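Long-range contacts in coenzyme A transferase (Yersinia pestis, PDB 3S8D), which probably transfers coenzyme A between carboxylic acids, acetate among them: residues V72-T77 against P96-V101; T143-V148 against R175-V180; R133-E138 against S167-S172. One frame throughout, in Å; residues are numbered along the deposited sequence.

Overall arrangement
All three contacts belong to the N-terminal half of the chain and illustrate how an alpha/beta domain is assembled around one parallel sheet. Contacts 1 and 2 each join two neighbouring strands of that sheet; their centres lie about 17 Å apart, with strand 41-44 between strands 70-74 and 143-148. Contact 3 pairs two helices packed on the sheet, and it bridges the other two: L135 CD2 lies 3.5 Å from Y73 CB, while I169 CG2 meets F144 CD1 at 3.2 Å. Contact 1 is nearest the coenzyme A site, since E76 itself binds coenzyme A; the side chains of H146 and L135 lie about 11 Å from that of E76.

Contact 1. Residues V72-T77 against P96-V101; sequences VYYFET and PYSMFV
Y73 and Y97 lie side by side on one face of the sheet, pointing the same way, yet their rings are not stacked: the planes meet at 36°. It is CB of Y97 that sits over the Y73 ring, 3.6 Å from Y73 CD1, in a CH-pi contact displaced toward the rim. On the face of V72 and P96, Y74 reaches across toward S98 of the adjacent strand. With CG held between the backbone N and the carbonyl carbon (chi1 62°), the ring swings over that strand, so that CA of S98 lies over one face and Y74 OH comes 3.4 Å from S98 CB. That hydroxyl is hydrogen-bonded to E105.

Past the strand ends, F75 and M99, a selenomethionine, cross at about a right angle. M99 CB rests over the F75 ring, 3.3 Å from F75 CE2. SE lies obliquely beside the same ring, a Met-aromatic contact, and the bend at chi3 (61°) turns M99 CE back to 3.5 Å from F75 CE2. F100 adds its CB at 3.8 Å from F75 CE1.

The backbones run parallel in register, with Y97 N bound to V72 O and M99 N to Y74 O, both at 2.9 Å; the bond from Y74 N to Y97 O is weak. S98 OG then accepts from F100 N at 3.1 Å, forming an ST turn where the second strand ends. C-H groups of Y97, S98 and M99 laid over the faces of Y73, Y74 and F75 thus form a recurrent pattern, while the backbone bonds set the register. The buried F75-M99 packing immediately precedes E76, which binds coenzyme A.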
loop_
_atom_site.group_PDB
_atom_site.type_symbol
_atom_site.label_atom_id
_atom_site.label_comp_id
_atom_site.label_asym_id
_atom_site.label_seq_id
_atom_site.Cartn_x
_atom_site.Cartn_y
_atom_site.Cartn_z
ATOM N N VAL A 72 16.865 21.610 3.009
ATOM C CA VAL A 72 15.477 21.918 3.348
ATOM C C VAL A 72 14.604 20.738 2.935
ATOM O O VAL A 72 14.479 20.436 1.737
ATOM C CB VAL A 72 14.990 23.199 2.644
ATOM C CG1 VAL A 72 13.489 23.366 2.831
ATOM C CG2 VAL A 72 15.747 24.416 3.174
ATOM N N TYR A 73 14.044 20.045 3.926
ATOM C CA TYR A 73 13.138 18.926 3.660
ATOM C C TYR A 73 11.709 19.423 3.699
ATOM O O TYR A 73 11.325 20.131 4.630
ATOM C CB TYR A 73 13.285 17.859 4.726
ATOM C CG TYR A 73 14.561 17.052 4.654
ATOM C CD1 TYR A 73 14.601 15.839 3.976
ATOM C CD2 TYR A 73 15.723 17.492 5.297
ATOM C CE1 TYR A 73 15.770 15.086 3.926
ATOM C CE2 TYR A 73 16.899 16.750 5.253
ATOM C CZ TYR A 73 16.920 15.550 4.561
ATOM O OH TYR A 73 18.088 14.816 4.508
ATOM N N TYR A 74 10.910 19.043 2.713
ATOM C CA TYR A 74 9.554 19.576 2.634
ATOM C C TYR A 74 8.680 18.772 1.686
ATOM O O TYR A 74 9.173 18.009 0.838
ATOM C CB TYR A 74 9.584 21.034 2.150
ATOM C CG TYR A 74 10.159 21.142 0.765
ATOM C CD1 TYR A 74 9.341 21.036 -0.357
ATOM C CD2 TYR A 74 11.533 21.297 0.574
ATOM C CE1 TYR A 74 9.872 21.106 -1.640
ATOM C CE2 TYR A 74 12.077 21.368 -0.701
ATOM C CZ TYR A 74 11.241 21.273 -1.805
ATOM O OH TYR A 74 11.780 21.343 -3.066
ATOM N N PHE A 75 7.378 18.967 1.851
ATOM C CA PHE A 75 6.374 18.550 0.888
ATOM C C PHE A 75 5.696 19.807 0.320
ATOM O O PHE A 75 5.504 20.793 1.053
ATOM C CB PHE A 75 5.307 17.743 1.616
ATOM C CG PHE A 75 5.465 16.264 1.482
ATOM C CD1 PHE A 75 4.863 15.586 0.426
ATOM C CD2 PHE A 75 6.209 15.544 2.413
ATOM C CE1 PHE A 75 5.004 14.212 0.293
ATOM C CE2 PHE A 75 6.359 14.165 2.285
ATOM C CZ PHE A 75 5.752 13.504 1.221
ATOM N N GLU A 76 5.332 19.787 -0.961
ATOM C CA GLU A 76 4.375 20.773 -1.470
ATOM C C GLU A 76 4.890 22.211 -1.415
ATOM O O GLU A 76 4.407 23.026 -0.605
ATOM C CB GLU A 76 3.069 20.685 -0.663
ATOM C CG GLU A 76 1.900 21.478 -1.230
ATOM C CD GLU A 76 1.208 20.740 -2.358
ATOM O OE1 GLU A 76 1.267 19.483 -2.371
ATOM O OE2 GLU A 76 0.607 21.409 -3.228
ATOM N N THR A 77 5.848 22.526 -2.284
ATOM C CA THR A 77 6.438 23.861 -2.309
ATOM C C THR A 77 5.595 24.820 -3.138
ATOM O O THR A 77 4.969 24.426 -4.128
ATOM C CB THR A 77 7.869 23.832 -2.875
ATOM O OG1 THR A 77 8.493 25.110 -2.682
ATOM C CG2 THR A 77 7.848 23.499 -4.363
ATOM N N PRO A 96 17.550 21.664 -1.810
ATOM C CA PRO A 96 16.178 21.139 -1.879
ATOM C C PRO A 96 16.121 19.616 -1.735
ATOM O O PRO A 96 16.576 18.876 -2.616
ATOM C CB PRO A 96 15.718 21.528 -3.292
ATOM C CG PRO A 96 16.619 22.623 -3.714
ATOM C CD PRO A 96 17.932 22.381 -3.039
ATOM N N TYR A 97 15.563 19.154 -0.625
ATOM C CA TYR A 97 15.231 17.744 -0.473
ATOM C C TYR A 97 13.726 17.627 -0.547
ATOM O O TYR A 97 13.034 17.618 0.476
ATOM C CB TYR A 97 15.784 17.196 0.843
ATOM C CG TYR A 97 17.245 16.855 0.715
ATOM C CD1 TYR A 97 18.211 17.859 0.615
ATOM C CD2 TYR A 97 17.664 15.532 0.651
ATOM C CE1 TYR A 97 19.560 17.543 0.475
ATOM C CE2 TYR A 97 19.013 15.204 0.508
ATOM C CZ TYR A 97 19.952 16.214 0.418
ATOM O OH TYR A 97 21.281 15.890 0.277
ATOM N N SER A 98 13.233 17.585 -1.779
ATOM C CA SER A 98 11.804 17.536 -2.052
ATOM C C SER A 98 11.290 16.135 -1.824
ATOM O O SER A 98 11.820 15.166 -2.357
ATOM C CB SER A 98 11.526 17.948 -3.492
ATOM O OG SER A 98 10.169 17.724 -3.799
HETATM N N MSE A 99 10.250 16.018 -1.023
HETATM C CA MSE A 99 9.716 14.697 -0.749
HETATM C C MSE A 99 8.621 14.403 -1.741
HETATM O O MSE A 99 7.972 13.363 -1.704
HETATM C CB MSE A 99 9.278 14.596 0.709
HETATM C CG MSE A 99 10.458 14.868 1.640
HETATM SE SE MSE A 99 10.023 14.885 3.383
HETATM C CE MSE A 99 9.420 13.213 3.606
ATOM N N PHE A 100 8.461 15.331 -2.669
ATOM C CA PHE A 100 7.513 15.171 -3.746
ATOM C C PHE A 100 7.713 16.293 -4.746
ATOM O O PHE A 100 7.799 17.457 -4.377
ATOM C CB PHE A 100 6.094 15.190 -3.204
ATOM C CG PHE A 100 5.057 14.960 -4.241
ATOM C CD1 PHE A 100 4.553 13.687 -4.451
ATOM C CD2 PHE A 100 4.580 16.015 -5.014
ATOM C CE1 PHE A 100 3.585 13.462 -5.413
ATOM C CE2 PHE A 100 3.609 15.801 -5.978
ATOM C CZ PHE A 100 3.110 14.526 -6.177
ATOM N N VAL A 101 7.778 15.944 -6.019
ATOM C CA VAL A 101 8.178 16.916 -7.025
ATOM C C VAL A 101 7.012 17.775 -7.534
ATOM O O VAL A 101 6.032 17.257 -8.093
ATOM C CB VAL A 101 8.912 16.228 -8.184
ATOM C CG1 VAL A 101 9.349 17.251 -9.235
ATOM C CG2 VAL A 101 10.111 15.443 -7.638
#

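Contact 2. Residues T143-V148 against R175-V180; sequences TFMHTV and RFIVEV
The F176 ring has CG1 of V178, two residues on in its own strand, over one face, whereas its edge is turned to the neighbouring strand: F144 O lies near the ring plane, 3.2 Å from F176 CD1, and H146 CB lies 3.8 Å from F176 CE1. F144 runs beside F176 in the same direction, its CD2 3.6 Å from F176 CE1, but the planes are inclined at 32° and the pair is neither a stack nor edge-to-face. Both phenylalanines have CG anti to the backbone N (chi1 -169° and -179°), which sends the two rings off the sheet together, toward helix 166-172. The edge of the H146 ring faces CZ of F144.

Further along this face V148 and V178 cross at about a right angle, CG1 against CG1 at 3.5 Å, and V148 CG2 also meets V180. On the face of M145 and I177, M145, a selenomethionine, lays CG 3.9 Å from CB of I177 before its chain bends away toward helix 52-63, and T147 CG2 approaches E179 O. E179 directs its carboxylate elsewhere, OE1 accepting from the backbone N of A53; R175 forms a salt bridge with D200.

Five backbone bonds join the parallel strands, beginning with F144 N to R175 O and I177 N to F144 O, both 2.9 Å and nearly straight at the hydrogen. Toward the carboxyl end the geometry changes, and V148 N sits above the carbonyl plane of E179 O. F144 O takes both an N-H and, more weakly, carbon-bound hydrogens around it. An aromatic edge, with its partly positive hydrogens, is therefore probably a mildly favourable neighbour for that buried carbonyl. The backbone hydrogen bonds tie the strands together, while the side chains meet mainly through apolar packing.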
loop_
_atom_site.group_PDB
_atom_site.type_symbol
_atom_site.label_atom_id
_atom_site.label_comp_id
_atom_site.label_asym_id
_atom_site.label_seq_id
_atom_site.Cartn_x
_atom_site.Cartn_y
_atom_site.Cartn_z
ATOM N N THR A 143 15.653 22.868 12.617
ATOM C CA THR A 143 14.892 24.113 12.585
ATOM C C THR A 143 13.597 23.949 11.810
ATOM O O THR A 143 13.604 23.482 10.666
ATOM C CB THR A 143 15.696 25.279 11.952
ATOM O OG1 THR A 143 17.078 25.171 12.313
ATOM C CG2 THR A 143 15.154 26.630 12.420
ATOM N N PHE A 144 12.485 24.330 12.435
ATOM C CA PHE A 144 11.201 24.308 11.746
ATOM C C PHE A 144 10.632 25.710 11.691
ATOM O O PHE A 144 10.608 26.400 12.700
ATOM C CB PHE A 144 10.213 23.346 12.427
ATOM C CG PHE A 144 8.966 23.093 11.618
ATOM C CD1 PHE A 144 9.040 22.443 10.389
ATOM C CD2 PHE A 144 7.721 23.503 12.078
ATOM C CE1 PHE A 144 7.897 22.217 9.640
ATOM C CE2 PHE A 144 6.572 23.265 11.333
ATOM C CZ PHE A 144 6.665 22.629 10.117
HETATM N N MSE A 145 10.162 26.128 10.517
HETATM C CA MSE A 145 9.634 27.485 10.358
HETATM C C MSE A 145 8.237 27.453 9.742
HETATM O O MSE A 145 8.010 26.782 8.725
HETATM C CB MSE A 145 10.590 28.380 9.536
HETATM C CG MSE A 145 11.996 28.469 10.128
HETATM SE SE MSE A 145 13.076 29.761 9.414
HETATM C CE MSE A 145 12.574 29.671 7.678
ATOM N N HIS A 146 7.307 28.184 10.357
ATOM C CA HIS A 146 5.898 28.084 9.993
ATOM C C HIS A 146 5.188 29.421 10.201
ATOM O O HIS A 146 5.356 30.056 11.243
ATOM C CB HIS A 146 5.230 26.998 10.860
ATOM C CG HIS A 146 3.993 26.399 10.254
ATOM N ND1 HIS A 146 2.834 27.122 10.054
ATOM C CD2 HIS A 146 3.741 25.151 9.790
ATOM C CE1 HIS A 146 1.919 26.341 9.502
ATOM N NE2 HIS A 146 2.446 25.140 9.332
ATOM N N THR A 147 4.414 29.859 9.208
ATOM C CA THR A 147 3.491 30.964 9.417
ATOM C C THR A 147 2.422 30.522 10.420
ATOM O O THR A 147 2.075 29.338 10.492
ATOM C CB THR A 147 2.769 31.379 8.127
ATOM O OG1 THR A 147 3.718 31.624 7.076
ATOM C CG2 THR A 147 1.954 32.634 8.372
ATOM N N VAL A 148 1.897 31.473 11.188
ATOM C CA VAL A 148 0.889 31.178 12.192
ATOM C C VAL A 148 -0.130 32.323 12.321
ATOM O O VAL A 148 0.132 33.464 11.919
ATOM C CB VAL A 148 1.528 30.938 13.568
ATOM C CG1 VAL A 148 2.523 29.784 13.514
ATOM C CG2 VAL A 148 2.214 32.198 14.054
ATOM N N ARG A 175 14.611 24.027 17.288
ATOM C CA ARG A 175 14.147 25.419 17.311
ATOM C C ARG A 175 12.964 25.646 16.372
ATOM O O ARG A 175 12.971 25.217 15.199
ATOM C CB ARG A 175 15.272 26.404 16.956
ATOM C CG ARG A 175 16.421 26.430 17.953
ATOM C CD ARG A 175 16.198 27.440 19.059
ATOM N NE ARG A 175 17.181 27.277 20.127
ATOM C CZ ARG A 175 16.933 26.679 21.292
ATOM N NH1 ARG A 175 15.722 26.196 21.556
ATOM N NH2 ARG A 175 17.894 26.573 22.205
ATOM N N PHE A 176 11.956 26.346 16.883
ATOM C CA PHE A 176 10.726 26.564 16.130
ATOM C C PHE A 176 10.486 28.071 15.919
ATOM O O PHE A 176 10.371 28.830 16.887
ATOM C CB PHE A 176 9.553 25.909 16.879
ATOM C CG PHE A 176 8.242 26.039 16.187
ATOM C CD1 PHE A 176 8.177 26.156 14.815
ATOM C CD2 PHE A 176 7.070 26.055 16.911
ATOM C CE1 PHE A 176 6.972 26.274 14.172
ATOM C CE2 PHE A 176 5.844 26.179 16.276
ATOM C CZ PHE A 176 5.796 26.284 14.901
ATOM N N ILE A 177 10.401 28.499 14.660
ATOM C CA ILE A 177 10.292 29.919 14.354
ATOM C C ILE A 177 9.022 30.179 13.584
ATOM O O ILE A 177 8.756 29.541 12.560
ATOM C CB ILE A 177 11.469 30.442 13.475
ATOM C CG1 ILE A 177 12.831 29.937 13.966
ATOM C CG2 ILE A 177 11.439 31.970 13.388
ATOM C CD1 ILE A 177 13.137 30.305 15.392
ATOM N N VAL A 178 8.216 31.108 14.083
ATOM C CA VAL A 178 6.924 31.387 13.475
ATOM C C VAL A 178 6.812 32.826 12.993
ATOM O O VAL A 178 7.292 33.751 13.645
ATOM C CB VAL A 178 5.774 31.097 14.454
ATOM C CG1 VAL A 178 5.777 29.631 14.853
ATOM C CG2 VAL A 178 5.888 31.988 15.681
ATOM N N GLU A 179 6.173 33.002 11.845
ATOM C CA GLU A 179 5.903 34.328 11.313
ATOM C C GLU A 179 4.433 34.659 11.522
ATOM O O GLU A 179 3.572 34.192 10.777
ATOM C CB GLU A 179 6.256 34.395 9.827
ATOM C CG GLU A 179 6.072 35.770 9.209
ATOM C CD GLU A 179 6.475 35.813 7.749
ATOM O OE1 GLU A 179 6.864 34.758 7.206
ATOM O OE2 GLU A 179 6.403 36.903 7.144
ATOM N N VAL A 180 4.147 35.455 12.545
ATOM C CA VAL A 180 2.774 35.831 12.855
ATOM C C VAL A 180 2.155 36.611 11.704
ATOM O O VAL A 180 2.696 37.625 11.267
ATOM C CB VAL A 180 2.693 36.672 14.139
ATOM C CG1 VAL A 180 1.291 37.231 14.315
ATOM C CG2 VAL A 180 3.095 35.838 15.345
#

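Contact 3. Residues R133-E138 against S167-S172; sequences RLLAEE and SRIARS
E137 and R168 make the charged link between the two helices, through a salt bridge whose hydrogen bond, R168 NH2 to E137 OE2, is weak at 3.4 Å. The carboxylate oxygen lies at the guanidinium edge, in its plane, although the two groups are turned 43° apart. R133 extends the network by charge alone: its NE is 3.6 Å from E137 OE1, which stands well out of the guanidinium plane. R133 also meets Y371 of the second subunit in a cation-pi contact.

A bend at chi2 (69°) carries the R168 guanidinium across to A136, whose CB lies over its face, 3.5 Å from NH2. Deeper in, I169 pushes CD1 between the helices, 3.8 Å from CB of L135 and 4.0 Å from CB of A136. S172 flanks A136 too, and its OG is turned back to donate to R168 O within its own helix.

The segment axes run almost parallel, 19° apart and 9.6 Å at their closest, with the charged pair on the outer side and L135 and I169 toward the sheet. Such neighbouring helices, each leading into a parallel strand (143-148 and 175-180), are characteristic of a Rossmann-like alpha/beta domain.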
loop_
_atom_site.group_PDB
_atom_site.type_symbol
_atom_site.label_atom_id
_atom_site.label_comp_id
_atom_site.label_asym_id
_atom_site.label_seq_id
_atom_site.Cartn_x
_atom_site.Cartn_y
_atom_site.Cartn_z
ATOM N N ARG A 133 7.048 10.849 10.936
ATOM C CA ARG A 133 8.061 9.942 11.460
ATOM C C ARG A 133 9.386 10.088 10.722
ATOM O O ARG A 133 10.461 10.051 11.335
ATOM C CB ARG A 133 7.603 8.493 11.378
ATOM C CG ARG A 133 8.635 7.536 11.939
ATOM C CD ARG A 133 8.204 6.099 11.898
ATOM N NE ARG A 133 9.350 5.227 12.138
ATOM C CZ ARG A 133 9.281 3.899 12.180
ATOM N NH1 ARG A 133 8.103 3.289 11.991
ATOM N NH2 ARG A 133 10.389 3.183 12.403
ATOM N N LEU A 134 9.301 10.245 9.402
ATOM C CA LEU A 134 10.488 10.393 8.571
ATOM C C LEU A 134 11.290 11.643 8.960
ATOM O O LEU A 134 12.494 11.573 9.236
ATOM C CB LEU A 134 10.093 10.455 7.089
ATOM C CG LEU A 134 10.474 9.232 6.249
ATOM C CD1 LEU A 134 9.685 7.997 6.670
ATOM C CD2 LEU A 134 10.271 9.503 4.754
ATOM N N LEU A 135 10.611 12.787 8.976
ATOM C CA LEU A 135 11.263 14.050 9.286
ATOM C C LEU A 135 11.728 14.066 10.738
ATOM O O LEU A 135 12.802 14.594 11.036
ATOM C CB LEU A 135 10.337 15.235 8.978
ATOM C CG LEU A 135 10.010 15.344 7.486
ATOM C CD1 LEU A 135 8.664 15.968 7.238
ATOM C CD2 LEU A 135 11.101 16.126 6.766
ATOM N N ALA A 136 10.948 13.464 11.639
ATOM C CA ALA A 136 11.261 13.564 13.070
ATOM C C ALA A 136 12.333 12.570 13.514
ATOM O O ALA A 136 13.255 12.934 14.256
ATOM C CB ALA A 136 9.997 13.435 13.940
ATOM N N GLU A 137 12.208 11.325 13.048
ATOM C CA GLU A 137 13.024 10.218 13.541
ATOM C C GLU A 137 14.092 9.712 12.564
ATOM O O GLU A 137 15.208 9.398 12.986
ATOM C CB GLU A 137 12.122 9.053 13.972
ATOM C CG GLU A 137 11.137 9.404 15.119
ATOM C CD GLU A 137 9.978 8.393 15.239
ATOM O OE1 GLU A 137 10.215 7.185 14.988
ATOM O OE2 GLU A 137 8.834 8.799 15.578
ATOM N N GLU A 138 13.756 9.594 11.277
ATOM C CA GLU A 138 14.720 9.065 10.302
ATOM C C GLU A 138 15.653 10.151 9.764
ATOM O O GLU A 138 16.859 9.943 9.644
ATOM C CB GLU A 138 14.009 8.395 9.131
ATOM C CG GLU A 138 12.916 7.394 9.544
ATOM C CD GLU A 138 13.456 6.026 9.937
ATOM O OE1 GLU A 138 14.673 5.899 10.225
ATOM O OE2 GLU A 138 12.655 5.070 9.954
ATOM N N SER A 167 2.644 19.846 12.665
ATOM C CA SER A 167 2.258 19.865 14.073
ATOM C C SER A 167 3.215 18.995 14.910
ATOM O O SER A 167 3.390 19.209 16.101
ATOM C CB SER A 167 0.761 19.532 14.286
ATOM O OG SER A 167 0.418 18.223 13.873
ATOM N N ARG A 168 3.872 18.041 14.265
ATOM C CA ARG A 168 4.853 17.200 14.943
ATOM C C ARG A 168 6.274 17.815 14.906
ATOM O O ARG A 168 7.001 17.855 15.915
ATOM C CB ARG A 168 4.856 15.817 14.279
ATOM C CG ARG A 168 6.044 14.929 14.650
ATOM C CD ARG A 168 5.964 14.498 16.104
ATOM N NE ARG A 168 7.171 13.802 16.565
ATOM C CZ ARG A 168 7.453 12.524 16.307
ATOM N NH1 ARG A 168 6.618 11.783 15.573
ATOM N NH2 ARG A 168 8.578 11.985 16.779
ATOM N N ILE A 169 6.663 18.290 13.731
ATOM C CA ILE A 169 7.985 18.869 13.563
ATOM C C ILE A 169 8.111 20.158 14.390
ATOM O O ILE A 169 9.151 20.419 15.004
ATOM C CB ILE A 169 8.308 19.136 12.075
ATOM C CG1 ILE A 169 8.107 17.854 11.263
ATOM C CG2 ILE A 169 9.735 19.669 11.926
ATOM C CD1 ILE A 169 8.551 16.628 12.006
ATOM N N ALA A 170 7.053 20.957 14.431
ATOM C CA ALA A 170 7.124 22.167 15.234
ATOM C C ALA A 170 7.616 21.845 16.650
ATOM O O ALA A 170 8.191 22.703 17.330
ATOM C CB ALA A 170 5.786 22.907 15.266
ATOM N N ARG A 171 7.409 20.609 17.087
ATOM C CA ARG A 171 7.772 20.245 18.448
ATOM C C ARG A 171 9.014 19.375 18.514
ATOM O O ARG A 171 9.666 19.288 19.552
ATOM C CB ARG A 171 6.586 19.575 19.122
ATOM C CG ARG A 171 5.398 20.484 19.103
ATOM C CD ARG A 171 4.132 19.772 19.430
ATOM N NE ARG A 171 3.146 20.739 19.895
ATOM C CZ ARG A 171 2.280 21.373 19.112
ATOM N NH1 ARG A 171 2.268 21.154 17.792
ATOM N NH2 ARG A 171 1.415 22.227 19.656
ATOM N N SER A 172 9.344 18.725 17.402
ATOM C CA SER A 172 10.518 17.876 17.375
ATOM C C SER A 172 11.782 18.694 17.029
ATOM O O SER A 172 12.868 18.437 17.553
ATOM C CB SER A 172 10.307 16.711 16.406
ATOM O OG SER A 172 9.922 17.181 15.126
#